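Alanine racemase 1 (PDB 4Y2W) belongs to the alanine racemase family, pairing an N-terminal TIM-barrel domain with a C-terminal domain built largely of beta strands. Local coordinates at residues E163-R177 against I201-L215. The protein carries 1 engineered substitution. Sequence-based numbering, arbitrary orientation.
With PO4 (phosphate ion), chain C.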
loop_
_atom_site.group_PDB
_atom_site.type_symbol
_atom_site.label_atom_id
_atom_site.label_comp_id
_atom_site.label_asym_id
_atom_site.label_seq_id
_atom_site.Cartn_x
_atom_site.Cartn_y
_atom_site.Cartn_z
ATOM N N GLU A 163 5.406 10.656 32.545
ATOM C CA GLU A 163 5.124 11.957 31.937
ATOM C C GLU A 163 3.670 12.153 31.518
ATOM O O GLU A 163 3.119 13.241 31.692
ATOM C CB GLU A 163 6.014 12.159 30.710
ATOM C CG GLU A 163 5.926 13.543 30.087
ATOM C CD GLU A 163 6.713 13.646 28.799
ATOM O OE1 GLU A 163 6.341 12.971 27.817
ATOM O OE2 GLU A 163 7.701 14.403 28.764
ATOM N N GLY A 164 3.056 11.124 30.943
ATOM C CA GLY A 164 1.713 11.264 30.385
ATOM C C GLY A 164 0.730 10.175 30.755
ATOM O O GLY A 164 1.100 9.114 31.264
ATOM N N ILE A 165 -0.542 10.461 30.506
ATOM C CA ILE A 165 -1.618 9.494 30.678
ATOM C C ILE A 165 -2.721 9.866 29.694
ATOM O O ILE A 165 -3.086 11.038 29.588
ATOM C CB ILE A 165 -2.147 9.460 32.133
ATOM C CG1 ILE A 165 -3.295 8.453 32.266
ATOM C CG2 ILE A 165 -2.601 10.840 32.590
ATOM C CD1 ILE A 165 -3.589 8.036 33.691
ATOM N N TYR A 166 -3.236 8.885 28.958
ATOM C CA TYR A 166 -4.207 9.184 27.911
ATOM C C TYR A 166 -5.210 8.083 27.635
ATOM O O TYR A 166 -5.058 6.948 28.090
ATOM C CB TYR A 166 -3.487 9.574 26.617
ATOM C CG TYR A 166 -2.776 8.451 25.891
ATOM C CD1 TYR A 166 -1.582 7.928 26.371
ATOM C CD2 TYR A 166 -3.292 7.926 24.707
ATOM C CE1 TYR A 166 -0.926 6.908 25.699
ATOM C CE2 TYR A 166 -2.647 6.907 24.029
ATOM C CZ TYR A 166 -1.463 6.401 24.527
ATOM O OH TYR A 166 -0.823 5.388 23.853
ATOM N N SER A 167 -6.246 8.465 26.895
ATOM C CA SER A 167 -7.302 7.562 26.454
ATOM C C SER A 167 -7.721 7.966 25.037
ATOM O O SER A 167 -7.100 8.843 24.430
ATOM C CB SER A 167 -8.490 7.623 27.418
ATOM O OG SER A 167 -9.405 6.568 27.175
ATOM N N HIS A 168 -8.771 7.329 24.520
ATOM C CA HIS A 168 -9.209 7.528 23.136
ATOM C C HIS A 168 -10.731 7.411 23.039
ATOM O O HIS A 168 -11.316 6.466 23.577
ATOM C CB HIS A 168 -8.540 6.480 22.238
ATOM C CG HIS A 168 -8.473 6.864 20.791
ATOM N ND1 HIS A 168 -7.375 7.485 20.237
ATOM C CD2 HIS A 168 -9.360 6.698 19.781
ATOM C CE1 HIS A 168 -7.592 7.698 18.951
ATOM N NE2 HIS A 168 -8.789 7.229 18.649
ATOM N N PHE A 169 -11.365 8.367 22.358
ATOM C CA PHE A 169 -12.823 8.370 22.201
ATOM C C PHE A 169 -13.267 7.319 21.186
ATOM O O PHE A 169 -12.674 7.203 20.113
ATOM C CB PHE A 169 -13.334 9.749 21.757
ATOM C CG PHE A 169 -13.258 10.806 22.826
ATOM C CD1 PHE A 169 -13.934 10.645 24.032
ATOM C CD2 PHE A 169 -12.533 11.971 22.622
ATOM C CE1 PHE A 169 -13.872 11.619 25.014
ATOM C CE2 PHE A 169 -12.470 12.949 23.602
ATOM C CZ PHE A 169 -13.140 12.772 24.799
ATOM N N ALA A 170 -14.323 6.579 21.523
ATOM C CA ALA A 170 -14.838 5.510 20.665
ATOM C C ALA A 170 -15.791 6.003 19.578
ATOM O O ALA A 170 -15.854 5.408 18.504
ATOM C CB ALA A 170 -15.526 4.446 21.506
ATOM N N ALA A 171 -16.534 7.075 19.852
ATOM C CA ALA A 171 -17.534 7.577 18.904
ATOM C C ALA A 171 -17.577 9.104 18.840
ATOM O O ALA A 171 -18.656 9.698 18.807
ATOM C CB ALA A 171 -18.908 7.018 19.251
ATOM N N ALA A 172 -16.404 9.732 18.808
ATOM C CA ALA A 172 -16.308 11.183 18.630
ATOM C C ALA A 172 -16.564 11.578 17.171
ATOM O O ALA A 172 -17.192 12.607 16.901
ATOM C CB ALA A 172 -14.947 11.688 19.089
ATOM N N SER A 173 -16.083 10.756 16.238
ATOM C CA SER A 173 -16.353 10.942 14.808
ATOM C C SER A 173 -17.832 10.729 14.475
ATOM O O SER A 173 -18.357 11.339 13.542
ATOM C CB SER A 173 -15.499 9.981 13.975
ATOM O OG SER A 173 -14.117 10.221 14.173
ATOM N N GLU A 174 -18.489 9.848 15.232
ATOM C CA GLU A 174 -19.923 9.594 15.077
ATOM C C GLU A 174 -20.768 10.589 15.887
ATOM O O GLU A 174 -21.992 10.633 15.747
ATOM C CB GLU A 174 -20.264 8.156 15.487
ATOM C CG GLU A 174 -19.841 7.090 14.481
ATOM C CD GLU A 174 -18.361 6.730 14.531
ATOM O OE1 GLU A 174 -17.613 7.280 15.369
ATOM O OE2 GLU A 174 -17.941 5.880 13.715
ATOM N N ASP A 175 -20.101 11.368 16.739
ATOM C CA ASP A 175 -20.722 12.437 17.519
ATOM C C ASP A 175 -21.783 11.920 18.495
ATOM O O ASP A 175 -22.884 12.462 18.584
ATOM C CB ASP A 175 -21.298 13.520 16.593
ATOM C CG ASP A 175 -21.479 14.856 17.296
ATOM O OD1 ASP A 175 -20.652 15.201 18.167
ATOM O OD2 ASP A 175 -22.448 15.570 16.969
ATOM N N ASP A 176 -21.435 10.857 19.214
ATOM C CA ASP A 176 -22.210 10.400 20.359
ATOM C C ASP A 176 -21.689 11.175 21.562
ATOM O O ASP A 176 -20.731 10.757 22.221
ATOM C CB ASP A 176 -22.048 8.888 20.557
ATOM C CG ASP A 176 -22.921 8.335 21.676
ATOM O OD1 ASP A 176 -23.508 9.120 22.456
ATOM O OD2 ASP A 176 -23.015 7.095 21.776
ATOM N N ARG A 177 -22.324 12.314 21.829
ATOM C CA ARG A 177 -21.859 13.253 22.852
ATOM C C ARG A 177 -21.989 12.665 24.256
ATOM O O ARG A 177 -21.132 12.898 25.110
ATOM C CB ARG A 177 -22.636 14.570 22.765
ATOM C CG ARG A 177 -22.522 15.287 21.424
ATOM C CD ARG A 177 -21.515 16.433 21.441
ATOM N NE ARG A 177 -21.344 17.015 20.104
ATOM C CZ ARG A 177 -20.860 18.232 19.845
ATOM N NH1 ARG A 177 -20.491 19.053 20.824
ATOM N NH2 ARG A 177 -20.753 18.638 18.584
ATOM N N ILE A 201 0.313 13.862 37.032
ATOM C CA ILE A 201 0.901 13.508 35.740
ATOM C C ILE A 201 0.742 14.703 34.791
ATOM O O ILE A 201 -0.384 15.094 34.480
ATOM C CB ILE A 201 0.244 12.246 35.146
ATOM C CG1 ILE A 201 0.366 11.078 36.133
ATOM C CG2 ILE A 201 0.896 11.876 33.819
ATOM C CD1 ILE A 201 -0.320 9.805 35.686
ATOM N N PRO A 202 1.865 15.289 34.333
ATOM C CA PRO A 202 1.800 16.568 33.610
ATOM C C PRO A 202 1.019 16.556 32.294
ATOM O O PRO A 202 0.419 17.574 31.943
ATOM C CB PRO A 202 3.273 16.930 33.361
ATOM C CG PRO A 202 4.059 15.697 33.631
ATOM C CD PRO A 202 3.251 14.829 34.541
ATOM N N LEU A 203 1.024 15.434 31.574
ATOM C CA LEU A 203 0.363 15.365 30.265
ATOM C C LEU A 203 -0.861 14.447 30.257
ATOM O O LEU A 203 -0.755 13.236 30.051
ATOM C CB LEU A 203 1.361 14.957 29.175
ATOM C CG LEU A 203 2.084 16.119 28.479
ATOM C CD1 LEU A 203 2.754 17.055 29.478
ATOM C CD2 LEU A 203 3.100 15.587 27.476
ATOM N N LYS A 204 -2.021 15.047 30.500
ATOM C CA LYS A 204 -3.305 14.376 30.342
ATOM C C LYS A 204 -3.857 14.768 28.979
ATOM O O LYS A 204 -3.923 15.959 28.654
ATOM C CB LYS A 204 -4.281 14.801 31.444
ATOM C CG LYS A 204 -3.709 14.718 32.856
ATOM C CD LYS A 204 -4.735 15.069 33.925
ATOM C CE LYS A 204 -5.144 16.537 33.910
ATOM N NZ LYS A 204 -4.021 17.453 34.248
ATOM N N HIS A 205 -4.235 13.774 28.179
ATOM C CA HIS A 205 -4.784 14.029 26.844
ATOM C C HIS A 205 -5.706 12.911 26.390
ATOM O O HIS A 205 -5.546 11.761 26.786
ATOM C CB HIS A 205 -3.665 14.255 25.820
ATOM C CG HIS A 205 -2.631 13.172 25.785
ATOM N ND1 HIS A 205 -2.456 12.348 24.695
ATOM C CD2 HIS A 205 -1.702 12.792 26.694
ATOM C CE1 HIS A 205 -1.470 11.501 24.938
ATOM N NE2 HIS A 205 -0.997 11.751 26.144
ATOM N N ILE A 206 -6.684 13.267 25.565
ATOM C CA ILE A 206 -7.708 12.319 25.126
ATOM C C ILE A 206 -8.304 12.632 23.744
ATOM O O ILE A 206 -8.779 11.729 23.056
ATOM C CB ILE A 206 -8.834 12.233 26.186
ATOM C CG1 ILE A 206 -9.768 11.049 25.913
ATOM C CG2 ILE A 206 -9.616 13.539 26.256
ATOM C CD1 ILE A 206 -10.673 10.712 27.079
ATOM N N ALA A 207 -8.266 13.898 23.333
ATOM C CA ALA A 207 -8.966 14.345 22.132
ATOM C C ALA A 207 -8.201 14.070 20.835
ATOM O O ALA A 207 -7.050 14.489 20.677
ATOM C CB ALA A 207 -9.275 15.832 22.244
ATOM N N ASN A 208 -8.859 13.357 19.919
ATOM C CA ASN A 208 -8.446 13.294 18.512
ATOM C C ASN A 208 -9.202 14.381 17.735
ATOM O O ASN A 208 -9.962 15.144 18.334
ATOM C CB ASN A 208 -8.696 11.895 17.928
ATOM C CG ASN A 208 -10.157 11.464 18.013
ATOM O OD1 ASN A 208 -10.954 12.048 18.752
ATOM N ND2 ASN A 208 -10.509 10.424 17.259
ATOM N N ALA A 209 -9.001 14.460 16.420
ATOM C CA ALA A 209 -9.586 15.538 15.598
ATOM C C ALA A 209 -11.086 15.790 15.834
ATOM O O ALA A 209 -11.524 16.941 15.886
ATOM C CB ALA A 209 -9.325 15.272 14.121
ATOM N N ALA A 210 -11.861 14.720 15.979
ATOM C CA ALA A 210 -13.309 14.835 16.152
ATOM C C ALA A 210 -13.679 15.578 17.434
ATOM O O ALA A 210 -14.557 16.444 17.429
ATOM C CB ALA A 210 -13.950 13.457 16.139
ATOM N N ALA A 211 -13.004 15.235 18.526
ATOM C CA ALA A 211 -13.243 15.869 19.820
ATOM C C ALA A 211 -12.592 17.251 19.913
ATOM O O ALA A 211 -13.052 18.103 20.671
ATOM C CB ALA A 211 -12.740 14.974 20.940
ATOM N N ILE A 212 -11.523 17.471 19.155
ATOM C CA ILE A 212 -10.864 18.778 19.125
ATOM C C ILE A 212 -11.797 19.847 18.556
ATOM O O ILE A 212 -11.809 20.985 19.031
ATOM C CB ILE A 212 -9.557 18.728 18.306
ATOM C CG1 ILE A 212 -8.509 17.888 19.041
ATOM C CG2 ILE A 212 -9.002 20.129 18.060
ATOM C CD1 ILE A 212 -7.456 17.294 18.132
ATOM N N LEU A 213 -12.572 19.477 17.541
ATOM C CA LEU A 213 -13.510 20.405 16.914
ATOM C C LEU A 213 -14.736 20.642 17.794
ATOM O O LEU A 213 -15.133 21.786 18.032
ATOM C CB LEU A 213 -13.950 19.869 15.549
ATOM C CG LEU A 213 -12.851 19.741 14.486
ATOM C CD1 LEU A 213 -13.333 18.895 13.320
ATOM C CD2 LEU A 213 -12.390 21.110 14.003
ATOM N N ASN A 214 -15.314 19.549 18.282
ATOM C CA ASN A 214 -16.586 19.581 18.997
ATOM C C ASN A 214 -16.422 19.843 20.491
ATOM O O ASN A 214 -16.956 20.815 21.029
ATOM C CB ASN A 214 -17.316 18.246 18.810
ATOM C CG ASN A 214 -17.583 17.913 17.354
ATOM O OD1 ASN A 214 -17.378 18.737 16.462
ATOM N ND2 ASN A 214 -18.043 16.688 17.107
ATOM N N LEU A 215 -15.674 18.966 21.149
ATOM C CA LEU A 215 -15.620 18.906 22.609
ATOM C C LEU A 215 -14.502 19.776 23.179
ATOM O O LEU A 215 -13.374 19.313 23.350
ATOM C CB LEU A 215 -15.425 17.449 23.052
ATOM C CG LEU A 215 -16.593 16.455 22.930
ATOM C CD1 LEU A 215 -17.532 16.724 21.765
ATOM C CD2 LEU A 215 -16.057 15.036 22.823
HETATM P P PO4 C . -7.255 11.368 14.098
HETATM O O1 PO4 C . -7.458 12.829 13.766
HETATM O O2 PO4 C . -8.562 10.747 14.542
HETATM O O3 PO4 C . -6.240 11.246 15.213
HETATM O O4 PO4 C . -6.758 10.640 12.869
#
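The F169 ring lies between two aliphatic side chains: I206 CG1 sits over one face, 4.1 Å from the ring centroid, while L215 CD2 covers the opposite face near the rim. N208 OD1 approaches the ring edge near its plane, and A211 CB reaches F169 CE2 at 3.4 Å from an oblique direction. In H205 one face is taken by Y166 CB, 3.3 Å from the ring centroid, a CH-pi contact, and L203 O lies at the ring edge, in plane. The R177 guanidinium stacks on the N214 amide, planes 4° apart, with N214 CB over one face and D175 OD2 at the edge, in plane; its NE forms a salt bridge with D175 OD1 (2.7 Å), met on the syn side but tilted from the guanidinium plane. With CG between backbone N and carbonyl carbon in both H205 (chi1 53°) and Y166, the two side chains run the same way, which lays H205 against Y166 CB, the rings nearly parallel but slid apart, centroids 4.9 Å apart. Strands 160-166 and 203-208 are parallel neighbours in the eight-stranded barrel of the TIM fold, joined by helix 177-195 in a beta-alpha-beta unit. Backbone hydrogen bonds run from I165 N to L203 O (2.8 Å) and from H205 N to I165 O (3.3 Å); that from S167 N to H205 O is weak. Beyond the strands, H168 belongs to the alanine pocket, and N208, N-cap of helix 209-214, gives a weak ND2 hydrogen bond to a phosphate ion, probably from the crystallisation liquor.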